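PDB 3D3Q: tRNA dimethylallyltransferase, which probably transfers a dimethylallyl group from dimethylallyl diphosphate to the adenine at position 37 of tRNAs that read codons beginning with uridine. Local coordinates for residues F81-R84 with A85-I89; M303-E306 with I307-Q310; V218-M221 with L222-L226. All blocks are in the same frame, centred on the assembly; numbering follows the deposited sequence.

Contact 1: residues F81-R84 with A85-I89; sequences FKKR and AEKYI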
loop_
_atom_site.group_PDB
_atom_site.type_symbol
_atom_site.label_atom_id
_atom_site.label_comp_id
_atom_site.label_asym_id
_atom_site.label_seq_id
_atom_site.Cartn_x
_atom_site.Cartn_y
_atom_site.Cartn_z
ATOM N N PHE A 81 14.140 -6.217 -0.252
ATOM C CA PHE A 81 13.661 -4.908 -0.708
ATOM C C PHE A 81 14.252 -3.796 0.159
ATOM O O PHE A 81 14.651 -2.742 -0.344
ATOM C CB PHE A 81 12.117 -4.884 -0.651
ATOM C CG PHE A 81 11.516 -3.498 -0.669
ATOM C CD1 PHE A 81 11.700 -2.656 -1.752
ATOM C CD2 PHE A 81 10.790 -3.028 0.421
ATOM C CE1 PHE A 81 11.184 -1.372 -1.748
ATOM C CE2 PHE A 81 10.270 -1.740 0.429
ATOM C CZ PHE A 81 10.470 -0.915 -0.654
ATOM N N LYS A 82 14.316 -4.045 1.465
ATOM C CA LYS A 82 14.854 -3.073 2.419
ATOM C C LYS A 82 16.342 -2.797 2.188
ATOM O O LYS A 82 16.783 -1.647 2.195
ATOM C CB LYS A 82 14.640 -3.571 3.857
ATOM C CG LYS A 82 15.114 -2.610 4.927
ATOM C CD LYS A 82 14.967 -3.209 6.308
ATOM C CE LYS A 82 15.602 -2.292 7.344
ATOM N NZ LYS A 82 15.117 -2.549 8.738
ATOM N N LYS A 83 17.107 -3.863 1.985
ATOM C CA LYS A 83 18.536 -3.733 1.754
ATOM C C LYS A 83 18.805 -2.861 0.538
ATOM O O LYS A 83 19.600 -1.916 0.611
ATOM C CB LYS A 83 19.173 -5.112 1.555
ATOM C CG LYS A 83 20.657 -5.045 1.286
ATOM C CD LYS A 83 21.294 -6.418 1.175
ATOM C CE LYS A 83 22.818 -6.285 1.126
ATOM N NZ LYS A 83 23.531 -7.597 1.069
ATOM N N ARG A 84 18.135 -3.180 -0.575
ATOM C CA ARG A 84 18.282 -2.436 -1.849
ATOM C C ARG A 84 17.680 -1.030 -1.799
ATOM O O ARG A 84 18.259 -0.086 -2.329
ATOM C CB ARG A 84 17.631 -3.199 -3.013
ATOM C CG ARG A 84 18.159 -4.589 -3.223
ATOM C CD ARG A 84 17.705 -5.158 -4.558
ATOM N NE ARG A 84 18.088 -6.563 -4.683
ATOM C CZ ARG A 84 18.720 -7.088 -5.728
ATOM N NH1 ARG A 84 19.050 -6.327 -6.767
ATOM N NH2 ARG A 84 19.035 -8.379 -5.720
ATOM N N ALA A 85 16.516 -0.907 -1.169
ATOM C CA ALA A 85 15.865 0.379 -1.054
ATOM C C ALA A 85 16.678 1.357 -0.192
ATOM O O ALA A 85 16.817 2.517 -0.559
ATOM C CB ALA A 85 14.458 0.208 -0.497
ATOM N N GLU A 86 17.226 0.900 0.936
ATOM C CA GLU A 86 18.010 1.788 1.803
ATOM C C GLU A 86 19.203 2.371 1.069
ATOM O O GLU A 86 19.550 3.529 1.272
ATOM C CB GLU A 86 18.517 1.055 3.058
ATOM C CG GLU A 86 17.428 0.490 3.965
ATOM C CD GLU A 86 17.969 -0.151 5.244
ATOM O OE1 GLU A 86 18.430 0.593 6.139
ATOM O OE2 GLU A 86 17.944 -1.403 5.359
ATOM N N LYS A 87 19.835 1.575 0.218
ATOM C CA LYS A 87 20.983 2.069 -0.517
ATOM C C LYS A 87 20.538 3.149 -1.503
ATOM O O LYS A 87 21.130 4.223 -1.547
ATOM C CB LYS A 87 21.687 0.917 -1.245
ATOM C CG LYS A 87 22.247 -0.159 -0.310
ATOM C CD LYS A 87 22.669 -1.411 -1.081
ATOM C CE LYS A 87 23.146 -2.537 -0.142
ATOM N NZ LYS A 87 23.336 -3.863 -0.831
ATOM N N TYR A 88 19.486 2.873 -2.271
ATOM C CA TYR A 88 18.971 3.835 -3.241
ATOM C C TYR A 88 18.486 5.127 -2.566
ATOM O O TYR A 88 18.719 6.234 -3.054
ATOM C CB TYR A 88 17.824 3.227 -4.066
ATOM C CG TYR A 88 18.237 2.215 -5.130
ATOM C CD1 TYR A 88 17.856 0.868 -5.026
ATOM C CD2 TYR A 88 18.950 2.609 -6.272
ATOM C CE1 TYR A 88 18.165 -0.059 -6.029
ATOM C CE2 TYR A 88 19.265 1.686 -7.286
ATOM C CZ TYR A 88 18.867 0.357 -7.155
ATOM O OH TYR A 88 19.164 -0.565 -8.135
ATOM N N ILE A 89 17.810 4.995 -1.438
ATOM C CA ILE A 89 17.331 6.170 -0.741
ATOM C C ILE A 89 18.503 7.082 -0.340
ATOM O O ILE A 89 18.347 8.303 -0.301
ATOM C CB ILE A 89 16.508 5.774 0.513
ATOM C CG1 ILE A 89 15.246 5.015 0.078
ATOM C CG2 ILE A 89 16.153 7.009 1.317
ATOM C CD1 ILE A 89 14.418 4.459 1.220
#

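Contact 2: residues M303-E306 with I307-Q310; sequences MLDE and ITTQ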
loop_
_atom_site.group_PDB
_atom_site.type_symbol
_atom_site.label_atom_id
_atom_site.label_comp_id
_atom_site.label_asym_id
_atom_site.label_seq_id
_atom_site.Cartn_x
_atom_site.Cartn_y
_atom_site.Cartn_z
HETATM N N MSE A 303 -4.662 15.989 -5.703
HETATM C CA MSE A 303 -3.836 15.252 -4.772
HETATM C C MSE A 303 -2.445 15.872 -4.751
HETATM O O MSE A 303 -1.885 16.088 -3.686
HETATM C CB MSE A 303 -3.737 13.790 -5.190
HETATM C CG MSE A 303 -5.064 13.060 -5.238
HETATM SE SE MSE A 303 -4.833 11.118 -5.453
HETATM C CE MSE A 303 -5.576 10.895 -7.237
ATOM N N LEU A 304 -1.899 16.169 -5.930
ATOM C CA LEU A 304 -0.574 16.766 -6.026
ATOM C C LEU A 304 -0.500 18.062 -5.244
ATOM O O LEU A 304 0.580 18.497 -4.867
ATOM C CB LEU A 304 -0.191 17.018 -7.488
ATOM C CG LEU A 304 1.172 17.655 -7.783
ATOM C CD1 LEU A 304 2.290 16.807 -7.228
ATOM C CD2 LEU A 304 1.333 17.809 -9.278
ATOM N N ASP A 305 -1.643 18.686 -4.993
ATOM C CA ASP A 305 -1.645 19.926 -4.234
ATOM C C ASP A 305 -1.688 19.657 -2.759
ATOM O O ASP A 305 -1.137 20.418 -1.974
ATOM C CB ASP A 305 -2.819 20.807 -4.627
ATOM C CG ASP A 305 -2.591 21.485 -5.951
ATOM O OD1 ASP A 305 -1.485 22.061 -6.127
ATOM O OD2 ASP A 305 -3.503 21.456 -6.812
ATOM N N GLU A 306 -2.367 18.583 -2.380
ATOM C CA GLU A 306 -2.456 18.207 -0.979
ATOM C C GLU A 306 -1.048 17.898 -0.495
ATOM O O GLU A 306 -0.656 18.287 0.606
ATOM C CB GLU A 306 -3.333 16.973 -0.823
ATOM C CG GLU A 306 -4.695 17.260 -0.224
ATOM C CD GLU A 306 -4.609 17.632 1.234
ATOM O OE1 GLU A 306 -4.047 16.820 2.010
ATOM O OE2 GLU A 306 -5.102 18.728 1.596
ATOM N N ILE A 307 -0.293 17.198 -1.337
ATOM C CA ILE A 307 1.078 16.814 -1.032
ATOM C C ILE A 307 2.003 18.022 -1.075
ATOM O O ILE A 307 2.958 18.108 -0.308
ATOM C CB ILE A 307 1.593 15.747 -2.044
ATOM C CG1 ILE A 307 0.804 14.454 -1.874
ATOM C CG2 ILE A 307 3.072 15.464 -1.823
ATOM C CD1 ILE A 307 1.178 13.389 -2.857
ATOM N N THR A 308 1.710 18.959 -1.968
ATOM C CA THR A 308 2.542 20.142 -2.113
ATOM C C THR A 308 2.423 21.015 -0.869
ATOM O O THR A 308 3.370 21.688 -0.479
ATOM C CB THR A 308 2.155 20.919 -3.401
ATOM O OG1 THR A 308 3.301 21.621 -3.896
ATOM C CG2 THR A 308 1.038 21.900 -3.129
ATOM N N THR A 309 1.263 20.974 -0.229
ATOM C CA THR A 309 1.044 21.755 0.975
ATOM C C THR A 309 1.780 21.104 2.132
ATOM O O THR A 309 2.316 21.775 3.009
ATOM C CB THR A 309 -0.447 21.812 1.309
ATOM O OG1 THR A 309 -1.147 22.443 0.229
ATOM C CG2 THR A 309 -0.686 22.581 2.601
ATOM N N GLN A 310 1.792 19.782 2.123
ATOM C CA GLN A 310 2.455 19.018 3.157
ATOM C C GLN A 310 3.970 19.204 3.017
ATOM O O GLN A 310 4.683 19.247 4.013
ATOM C CB GLN A 310 2.075 17.540 3.025
ATOM C CG GLN A 310 1.805 16.817 4.338
ATOM C CD GLN A 310 0.509 17.246 5.011
ATOM O OE1 GLN A 310 0.124 16.698 6.046
ATOM N NE2 GLN A 310 -0.169 18.227 4.428
#

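Contact 3: residues V218-M221 with L222-L226; sequences VDIM and LGHGL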
loop_
_atom_site.group_PDB
_atom_site.type_symbol
_atom_site.label_atom_id
_atom_site.label_comp_id
_atom_site.label_asym_id
_atom_site.label_seq_id
_atom_site.Cartn_x
_atom_site.Cartn_y
_atom_site.Cartn_z
ATOM N N VAL A 218 -9.119 -6.108 -14.290
ATOM C CA VAL A 218 -8.837 -7.488 -14.636
ATOM C C VAL A 218 -9.299 -7.684 -16.072
ATOM O O VAL A 218 -8.658 -8.389 -16.843
ATOM C CB VAL A 218 -9.559 -8.476 -13.666
ATOM C CG1 VAL A 218 -9.310 -9.911 -14.093
ATOM C CG2 VAL A 218 -9.048 -8.284 -12.250
ATOM N N ASP A 219 -10.403 -7.038 -16.443
ATOM C CA ASP A 219 -10.915 -7.157 -17.809
ATOM C C ASP A 219 -9.904 -6.587 -18.783
ATOM O O ASP A 219 -9.638 -7.182 -19.823
ATOM C CB ASP A 219 -12.248 -6.420 -17.982
ATOM C CG ASP A 219 -13.392 -7.090 -17.238
ATOM O OD1 ASP A 219 -13.294 -8.313 -16.969
ATOM O OD2 ASP A 219 -14.403 -6.399 -16.937
ATOM N N ILE A 220 -9.344 -5.430 -18.449
ATOM C CA ILE A 220 -8.368 -4.796 -19.321
ATOM C C ILE A 220 -7.118 -5.651 -19.491
ATOM O O ILE A 220 -6.613 -5.802 -20.600
ATOM C CB ILE A 220 -7.957 -3.428 -18.781
ATOM C CG1 ILE A 220 -9.197 -2.576 -18.514
ATOM C CG2 ILE A 220 -7.055 -2.736 -19.784
ATOM C CD1 ILE A 220 -8.897 -1.254 -17.843
HETATM N N MSE A 221 -6.617 -6.206 -18.390
HETATM C CA MSE A 221 -5.422 -7.041 -18.453
HETATM C C MSE A 221 -5.626 -8.200 -19.423
HETATM O O MSE A 221 -4.759 -8.481 -20.253
HETATM C CB MSE A 221 -5.062 -7.612 -17.081
HETATM C CG MSE A 221 -4.833 -6.593 -15.981
HETATM SE SE MSE A 221 -3.876 -7.386 -14.467
HETATM C CE MSE A 221 -5.086 -8.833 -13.991
ATOM N N LEU A 222 -6.764 -8.882 -19.304
ATOM C CA LEU A 222 -7.067 -10.004 -20.185
ATOM C C LEU A 222 -7.079 -9.480 -21.603
ATOM O O LEU A 222 -6.581 -10.125 -22.521
ATOM C CB LEU A 222 -8.435 -10.611 -19.846
ATOM C CG LEU A 222 -8.532 -11.647 -18.717
ATOM C CD1 LEU A 222 -7.765 -12.906 -19.085
ATOM C CD2 LEU A 222 -7.988 -11.064 -17.446
ATOM N N GLY A 223 -7.637 -8.284 -21.761
ATOM C CA GLY A 223 -7.726 -7.664 -23.067
ATOM C C GLY A 223 -6.398 -7.171 -23.591
ATOM O O GLY A 223 -6.267 -6.915 -24.778
ATOM N N HIS A 224 -5.405 -7.034 -22.722
ATOM C CA HIS A 224 -4.113 -6.561 -23.183
ATOM C C HIS A 224 -3.090 -7.666 -23.443
ATOM O O HIS A 224 -1.972 -7.388 -23.870
ATOM C CB HIS A 224 -3.549 -5.536 -22.205
ATOM C CG HIS A 224 -4.044 -4.142 -22.443
ATOM N ND1 HIS A 224 -3.524 -3.045 -21.788
ATOM C CD2 HIS A 224 -5.004 -3.663 -23.269
ATOM C CE1 HIS A 224 -4.140 -1.952 -22.201
ATOM N NE2 HIS A 224 -5.044 -2.299 -23.100
ATOM N N GLY A 225 -3.465 -8.917 -23.193
ATOM C CA GLY A 225 -2.546 -10.010 -23.441
ATOM C C GLY A 225 -1.955 -10.667 -22.211
ATOM O O GLY A 225 -0.877 -11.260 -22.287
ATOM N N LEU A 226 -2.647 -10.553 -21.078
ATOM C CA LEU A 226 -2.195 -11.162 -19.820
ATOM C C LEU A 226 -2.002 -12.660 -20.000
ATOM O O LEU A 226 -0.969 -13.214 -19.631
ATOM C CB LEU A 226 -3.219 -10.930 -18.697
ATOM C CG LEU A 226 -3.043 -11.797 -17.441
ATOM C CD1 LEU A 226 -1.691 -11.523 -16.808
ATOM C CD2 LEU A 226 -4.164 -11.521 -16.448
#

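Contact 1: residues F81-R84 with A85-I89
The methyl group of Ala-85 sits over one face of the Phe-81 ring, one turn along helix 78-94. It is a CH-pi contact: Ala-85 CB lies 4.2 Å from the centroid of the Phe-81 ring and 25° off its normal, nearest to CE1 and CZ. Phe-81 gets its ring there by setting CG anti to the backbone N (chi1 162°), which carries the far end of the ring toward the next turn. Met-66 and Leu-112 also touch the Phe-81 side chain, on the buried side of the helix. The backbone ties the same pair, Ala-85 N donating a hydrogen bond to Phe-81 O at 2.7 Å.

Round the helix, Lys-82 and Glu-86 meet at a slant, and the carboxylate comes against the methylenes of the lysine and not its tip. Glu-86 OE2 stays 4.6 Å from Lys-82 NZ, too far for a salt bridge, while the ammonium makes a weak hydrogen bond to Ser-111 O on helix 106-113. On the exposed side, the extended chains of Lys-83 and Lys-87 run alongside each other and point the same way, with Lys-83 NZ and Lys-87 NZ 4.2 Å apart. Arg-84 looks back along the helix, its NE in a salt bridge with Glu-80, and Tyr-88 stacks its ring with that of Tyr-65.

On the buried face the two turns meet through apolar contact. On the others the charges interact only loosely between these two turns: the Lys-82 to Glu-86 attraction is probably modest, and the two neighbouring ammonium groups would tend to push apart, a cost that solvent could screen.

Contact 2: residues M303-E306 with I307-Q310
Thr-309 reaches back to Asp-305 twice, within helix 300-314, the last helix of the model, which lies against helix 20-30 and the edge strand 291-294 of the parallel sheet in this P-loop NTPase-type fold. Both Thr-309 N and its hydroxyl OG1 donate to Asp-305 O, each at 3.0 Å. The first torsion makes this possible: with chi1 at -61°, OG1 lies beside its own backbone N and faces the preceding turn. Asp-305 O is crowded in the model, so its exact place is less sure than those distances suggest.

The next carbonyl is also shared. Glu-306 O accepts a hydrogen bond from Gln-310 N at 3.2 Å and a second, weak one from Thr-309 N. At the start of the turn, Met-303 O, a selenomethionine carbonyl, is shared too: Ile-307 N donates to it at 3.0 Å, and Glu-306 N adds a weak bond. Thr-308 N makes only a weak bond to Leu-304 O.

Met-303, Leu-304 and Ile-307 carry the buried side; Leu-23 touches both Met-303 and Ile-307, and Leu-304 lies on Glu-26 and Val-27. Asp-305 and Thr-308 run side by side on another face, although the position of the threonine methyl is doubtful. The two threonines thus spend their hydroxyls differently. Thr-309 OG1 stays within the helix, but Thr-308 OG1, placed roughly opposite its own backbone N (chi1 -151°), is hydrogen-bonded to Lys-30 NZ.

Contact 3: residues V218-M221 with L222-L226
A Schellman motif ends helix 207-224, with Gly-225 as the residue that breaks the helical path. Its phi is positive, 107°, a conformation that would bring a side chain into collision with the His-224 carbonyl oxygen, a conflict glycine avoids. Two bonds close the motif: Leu-226 N reaches Met-221 O at 3.1 Å, and inside that loop Gly-225 N makes a weak bond to Leu-222 O. Met-221 O is gripped a second time by His-224 N, at 2.9 Å. The two donors approach from opposite faces of the carbonyl plane; His-224 N stands well above it, and Leu-226 N is tilted by 32°. One turn earlier the ordinary helical pattern still holds, with Gly-223 N bonded to Asp-219 O at 3.0 Å.

The residues joined by the outer bond also meet through their side chains, the apolar contact expected of a Schellman motif. The chain of selenomethionine Met-221 bends at its last torsion (chi3 -58°), which brings CE alongside Leu-226, 3.8 Å from CD2. On the exposed surface, Ile-220 CG2 sits over the centre of the His-224 imidazole, 3.9 Å from the centroid of that ring, in a CH-pi contact with one face. Val-218 and Leu-222 lie side by side, though the place of Leu-222 CD2 is doubtful.

Gly-225 doubles as the N-cap of helix 226-235, so a single glycine turns the chain from one helix straight into the next. Helix 262-286 lies alongside: Leu-269 touches both Val-218 and Leu-222, and Lys-270 forms a salt bridge with Asp-219 OD1.

In the fold
Contacts 1 and 2 are turns within helices 78-94 and 300-314, while contact 3 is the junction of helices 207-224 and 226-235. None touches another: the centres of contacts 1 and 2 are 26 Å apart, and that of contact 3 lies 32 Å from contact 1 and 33 Å from contact 2. Contacts 2 and 3 come nearest the probable substrate site, without touching it: the side chain of Met-303 is about 5 Å from Gly-19 of the P-loop, and that of Met-221 about 7 Å from that of Thr-16. Contact 1 is further off, the Phe-81 side chain being about 11 Å from that of Lys-20 but about 7 Å from that of Thr-105, which by similarity interacts with the tRNA.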